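Galactan 1,3-beta-galactosidase (Phanerochaete chrysosporium, PDB 7BYS) probably cleaves beta-1,3-linked galactans from the non-reducing end, as a family 43 glycoside hydrolase that also carries a calcium-binding carbohydrate-binding module. Local coordinates at residues A[17-29]-A[82-94]. Sequence-based numbering, arbitrary orientation.
Sequences IQAHGAGILQVGS and RPKVIFNQKNSEY
The ammonium group of K84 curls back over its own strand to join it to the neighbouring one: NZ donates to A22 O across the contact at 2.8 Å and to P83 O beside it at 2.9 Å. Bends in the K84 chain, about its CB-CG and CD-CE bonds, make this return possible, and in both bonds the nitrogen sits about 53° out of the carbonyl plane. No direct backbone hydrogen bond links strands 22-27 and 82-88, although they run nearly parallel, with axes 10° apart in direction and 5.5 Å apart at closest approach. One water relays V85 N to I24 O in place of such a bond, while a second bridges the two acceptors I24 O and V85 O, 2.7 Å from each. Near R82 the chains close up, and R82 CA lies 3.4 Å from G21 O in a CA-H...O contact with an angle of 161° at the hydrogen. G23, lacking a side chain, lets P83 O approach its CA. Further along, the packing becomes apolar: L25 CD2 touches both V85 CG1 and the Y94 ring, 3.8 Å from CD1 of Y94, and V27 meets the hydroxyl end of that tyrosine. The polar end of R82 leaves the contact for N243, close to Q242 and D137, which, like R82, bind galactose in another structure of this protein. Strands 22-27 and 79-88 are each the outermost strand of a separate four-stranded antiparallel sheet, an arrangement characteristic of adjoining blades in the five-bladed beta-propeller of family 43, whose innermost strands surround the active site.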
loop_
_atom_site.group_PDB
_atom_site.type_symbol
_atom_site.label_atom_id
_atom_site.label_comp_id
_atom_site.label_asym_id
_atom_site.label_seq_id
_atom_site.Cartn_x
_atom_site.Cartn_y
_atom_site.Cartn_z
ATOM N N ILE A 17 2.958 -9.594 -8.325
ATOM C CA ILE A 17 3.364 -9.835 -6.944
ATOM C C ILE A 17 2.124 -10.022 -6.084
ATOM O O ILE A 17 1.157 -9.250 -6.191
ATOM C CB ILE A 17 4.220 -8.664 -6.443
ATOM C CG1 ILE A 17 5.560 -8.658 -7.182
ATOM C CG2 ILE A 17 4.433 -8.755 -4.923
ATOM C CD1 ILE A 17 6.399 -7.433 -6.927
ATOM N N GLN A 18 2.140 -11.057 -5.240
ATOM C CA GLN A 18 1.049 -11.405 -4.331
ATOM C C GLN A 18 1.584 -11.361 -2.904
ATOM O O GLN A 18 1.916 -12.396 -2.322
ATOM C CB GLN A 18 0.495 -12.776 -4.673
ATOM C CG GLN A 18 -0.246 -12.792 -6.009
ATOM C CD GLN A 18 -1.569 -12.070 -5.940
ATOM O OE1 GLN A 18 -2.048 -11.736 -4.860
ATOM N NE2 GLN A 18 -2.165 -11.814 -7.100
ATOM N N ALA A 19 1.668 -10.158 -2.346
ATOM C CA ALA A 19 2.227 -9.952 -1.011
ATOM C C ALA A 19 1.508 -8.776 -0.343
ATOM O O ALA A 19 2.090 -7.755 0.020
ATOM C CB ALA A 19 3.741 -9.764 -1.094
ATOM N N HIS A 20 0.191 -8.898 -0.208
ATOM C CA HIS A 20 -0.618 -7.859 0.417
ATOM C C HIS A 20 -0.439 -7.883 1.932
ATOM O O HIS A 20 -0.080 -8.905 2.516
ATOM C CB HIS A 20 -2.071 -8.070 -0.001
ATOM C CG HIS A 20 -2.220 -8.356 -1.468
ATOM N ND1 HIS A 20 -2.321 -7.356 -2.411
ATOM C CD2 HIS A 20 -2.240 -9.525 -2.155
ATOM C CE1 HIS A 20 -2.413 -7.893 -3.615
ATOM N NE2 HIS A 20 -2.377 -9.210 -3.490
ATOM N N GLY A 21 -0.673 -6.742 2.569
ATOM C CA GLY A 21 -0.431 -6.676 4.005
ATOM C C GLY A 21 1.041 -6.815 4.352
ATOM O O GLY A 21 1.386 -7.523 5.317
ATOM N N ALA A 22 1.909 -6.118 3.610
ATOM C CA ALA A 22 3.358 -6.336 3.595
ATOM C C ALA A 22 3.979 -6.398 4.983
ATOM O O ALA A 22 3.668 -5.591 5.863
ATOM C CB ALA A 22 4.021 -5.168 2.863
ATOM N N GLY A 23 4.923 -7.319 5.134
ATOM C CA GLY A 23 5.923 -7.263 6.182
ATOM C C GLY A 23 7.299 -7.351 5.551
ATOM O O GLY A 23 7.548 -8.228 4.709
ATOM N N ILE A 24 8.204 -6.439 5.906
ATOM C CA ILE A 24 9.554 -6.409 5.347
ATOM C C ILE A 24 10.544 -6.864 6.408
ATOM O O ILE A 24 10.401 -6.535 7.592
ATOM C CB ILE A 24 9.931 -5.010 4.818
ATOM C CG1 ILE A 24 8.855 -4.486 3.867
ATOM C CG2 ILE A 24 11.289 -5.063 4.117
ATOM C CD1 ILE A 24 8.721 -5.267 2.556
ATOM N N LEU A 25 11.556 -7.615 5.977
ATOM C CA LEU A 25 12.660 -8.062 6.818
ATOM C C LEU A 25 13.948 -7.807 6.056
ATOM O O LEU A 25 14.029 -8.073 4.856
ATOM C CB LEU A 25 12.533 -9.578 7.105
ATOM C CG LEU A 25 13.757 -10.339 7.643
ATOM C CD1 LEU A 25 14.025 -10.025 9.103
ATOM C CD2 LEU A 25 13.580 -11.842 7.443
ATOM N N GLN A 26 14.960 -7.288 6.744
ATOM C CA GLN A 26 16.273 -7.122 6.139
ATOM C C GLN A 26 17.249 -8.068 6.820
ATOM O O GLN A 26 17.347 -8.084 8.051
ATOM C CB GLN A 26 16.771 -5.676 6.238
ATOM C CG GLN A 26 18.061 -5.443 5.459
ATOM C CD GLN A 26 18.643 -4.046 5.642
ATOM O OE1 GLN A 26 17.990 -3.146 6.165
ATOM N NE2 GLN A 26 19.881 -3.868 5.208
ATOM N N VAL A 27 17.949 -8.869 6.017
ATOM C CA VAL A 27 19.006 -9.757 6.494
ATOM C C VAL A 27 20.257 -9.405 5.708
ATOM O O VAL A 27 20.338 -9.667 4.501
ATOM C CB VAL A 27 18.648 -11.239 6.315
ATOM C CG1 VAL A 27 19.757 -12.134 6.899
ATOM C CG2 VAL A 27 17.295 -11.550 6.937
ATOM N N GLY A 28 21.234 -8.813 6.385
ATOM C CA GLY A 28 22.382 -8.311 5.654
ATOM C C GLY A 28 21.909 -7.288 4.644
ATOM O O GLY A 28 21.165 -6.360 4.977
ATOM N N SER A 29 22.304 -7.472 3.389
ATOM C CA SER A 29 21.928 -6.557 2.323
ATOM C C SER A 29 20.714 -7.036 1.531
ATOM O O SER A 29 20.355 -6.405 0.534
ATOM C CB SER A 29 23.114 -6.318 1.388
ATOM O OG SER A 29 23.550 -7.545 0.834
ATOM N N ARG A 82 -1.552 -9.844 7.285
ATOM C CA ARG A 82 -0.516 -8.928 7.741
ATOM C C ARG A 82 0.679 -9.630 8.408
ATOM O O ARG A 82 1.040 -9.314 9.533
ATOM C CB ARG A 82 -1.096 -7.845 8.642
ATOM C CG ARG A 82 -2.106 -6.962 7.899
ATOM C CD ARG A 82 -2.754 -5.910 8.797
ATOM N NE ARG A 82 -3.754 -5.139 8.048
ATOM C CZ ARG A 82 -3.475 -4.147 7.205
ATOM N NH1 ARG A 82 -2.229 -3.737 7.012
ATOM N NH2 ARG A 82 -4.470 -3.536 6.574
ATOM N N PRO A 83 1.306 -10.586 7.715
ATOM C CA PRO A 83 2.474 -11.252 8.298
ATOM C C PRO A 83 3.609 -10.262 8.539
ATOM O O PRO A 83 3.769 -9.275 7.822
ATOM C CB PRO A 83 2.864 -12.270 7.222
ATOM C CG PRO A 83 2.428 -11.604 5.929
ATOM C CD PRO A 83 1.131 -10.925 6.288
ATOM N N LYS A 84 4.400 -10.545 9.569
ATOM C CA LYS A 84 5.555 -9.735 9.947
ATOM C C LYS A 84 6.609 -10.723 10.427
ATOM O O LYS A 84 6.264 -11.722 11.059
ATOM C CB LYS A 84 5.192 -8.773 11.108
ATOM C CG LYS A 84 4.005 -7.834 10.829
ATOM C CD LYS A 84 4.357 -6.719 9.855
ATOM C CE LYS A 84 3.083 -6.034 9.359
ATOM N NZ LYS A 84 2.519 -6.682 8.112
ATOM N N VAL A 85 7.878 -10.488 10.094
ATOM C CA VAL A 85 8.955 -11.405 10.467
ATOM C C VAL A 85 10.118 -10.611 11.042
ATOM O O VAL A 85 10.555 -9.614 10.451
ATOM C CB VAL A 85 9.440 -12.256 9.277
ATOM C CG1 VAL A 85 10.548 -13.213 9.731
ATOM C CG2 VAL A 85 8.295 -13.050 8.660
ATOM N N ILE A 86 10.605 -11.049 12.202
ATOM C CA ILE A 86 11.810 -10.493 12.805
ATOM C C ILE A 86 12.764 -11.623 13.177
ATOM O O ILE A 86 12.350 -12.761 13.422
ATOM C CB ILE A 86 11.514 -9.587 14.024
ATOM C CG1 ILE A 86 10.731 -10.342 15.094
ATOM C CG2 ILE A 86 10.783 -8.309 13.595
ATOM C CD1 ILE A 86 10.522 -9.523 16.357
ATOM N N PHE A 87 14.056 -11.304 13.226
ATOM C CA PHE A 87 15.082 -12.290 13.549
ATOM C C PHE A 87 15.427 -12.215 15.028
ATOM O O PHE A 87 15.726 -11.134 15.551
ATOM C CB PHE A 87 16.339 -12.061 12.713
ATOM C CG PHE A 87 17.446 -13.049 12.989
ATOM C CD1 PHE A 87 17.315 -14.382 12.623
ATOM C CD2 PHE A 87 18.613 -12.640 13.614
ATOM C CE1 PHE A 87 18.345 -15.293 12.868
ATOM C CE2 PHE A 87 19.641 -13.545 13.863
ATOM C CZ PHE A 87 19.504 -14.862 13.483
ATOM N N ASN A 88 15.386 -13.364 15.686
ATOM C CA ASN A 88 15.757 -13.487 17.090
ATOM C C ASN A 88 17.218 -13.931 17.178
ATOM O O ASN A 88 17.552 -15.073 16.830
ATOM C CB ASN A 88 14.842 -14.482 17.788
ATOM C CG ASN A 88 15.055 -14.500 19.283
ATOM O OD1 ASN A 88 16.059 -15.018 19.762
ATOM N ND2 ASN A 88 14.129 -13.916 20.025
ATOM N N GLN A 89 18.081 -13.018 17.621
ATOM C CA GLN A 89 19.514 -13.300 17.712
ATOM C C GLN A 89 19.826 -14.348 18.772
ATOM O O GLN A 89 20.698 -15.200 18.567
ATOM C CB GLN A 89 20.283 -12.010 17.994
ATOM C CG GLN A 89 20.303 -11.067 16.803
ATOM C CD GLN A 89 21.263 -9.897 16.963
ATOM O OE1 GLN A 89 21.306 -9.000 16.119
ATOM N NE2 GLN A 89 22.036 -9.901 18.043
ATOM N N LYS A 90 19.144 -14.290 19.918
ATOM C CA LYS A 90 19.415 -15.245 20.990
ATOM C C LYS A 90 19.241 -16.683 20.513
ATOM O O LYS A 90 20.040 -17.563 20.862
ATOM C CB LYS A 90 18.497 -14.961 22.185
ATOM C CG LYS A 90 18.626 -15.962 23.330
ATOM C CD LYS A 90 17.724 -15.597 24.508
ATOM C CE LYS A 90 16.286 -16.054 24.296
ATOM N NZ LYS A 90 16.098 -17.529 24.357
ATOM N N ASN A 91 18.212 -16.946 19.704
ATOM C CA ASN A 91 17.880 -18.295 19.265
ATOM C C ASN A 91 18.295 -18.573 17.826
ATOM O O ASN A 91 18.111 -19.701 17.355
ATOM C CB ASN A 91 16.373 -18.536 19.408
ATOM C CG ASN A 91 15.894 -18.377 20.833
ATOM O OD1 ASN A 91 16.646 -18.601 21.781
ATOM N ND2 ASN A 91 14.633 -17.998 20.994
ATOM N N SER A 92 18.841 -17.576 17.127
ATOM C CA SER A 92 19.145 -17.674 15.695
ATOM C C SER A 92 17.935 -18.175 14.907
ATOM O O SER A 92 18.017 -19.111 14.108
ATOM C CB SER A 92 20.382 -18.536 15.442
ATOM O OG SER A 92 21.484 -18.051 16.188
ATOM N N GLU A 93 16.792 -17.537 15.140
ATOM C CA GLU A 93 15.524 -18.009 14.614
ATOM C C GLU A 93 14.732 -16.836 14.060
ATOM O O GLU A 93 14.687 -15.761 14.669
ATOM C CB GLU A 93 14.720 -18.652 15.744
ATOM C CG GLU A 93 13.460 -19.342 15.299
ATOM C CD GLU A 93 12.821 -20.131 16.416
ATOM O OE1 GLU A 93 12.421 -19.511 17.433
ATOM O OE2 GLU A 93 12.727 -21.372 16.289
ATOM N N TYR A 94 14.109 -17.051 12.902
ATOM C CA TYR A 94 13.160 -16.096 12.342
ATOM C C TYR A 94 11.778 -16.401 12.889
ATOM O O TYR A 94 11.353 -17.559 12.917
ATOM C CB TYR A 94 13.165 -16.171 10.813
ATOM C CG TYR A 94 14.502 -15.775 10.247
ATOM C CD1 TYR A 94 14.790 -14.455 9.940
ATOM C CD2 TYR A 94 15.507 -16.723 10.068
ATOM C CE1 TYR A 94 16.028 -14.085 9.461
ATOM C CE2 TYR A 94 16.728 -16.367 9.589
ATOM C CZ TYR A 94 16.990 -15.054 9.285
ATOM O OH TYR A 94 18.230 -14.718 8.800
HETATM O O HOH W 1 8.012 -7.684 8.994
HETATM O O HOH W 2 11.087 -6.962 10.217
#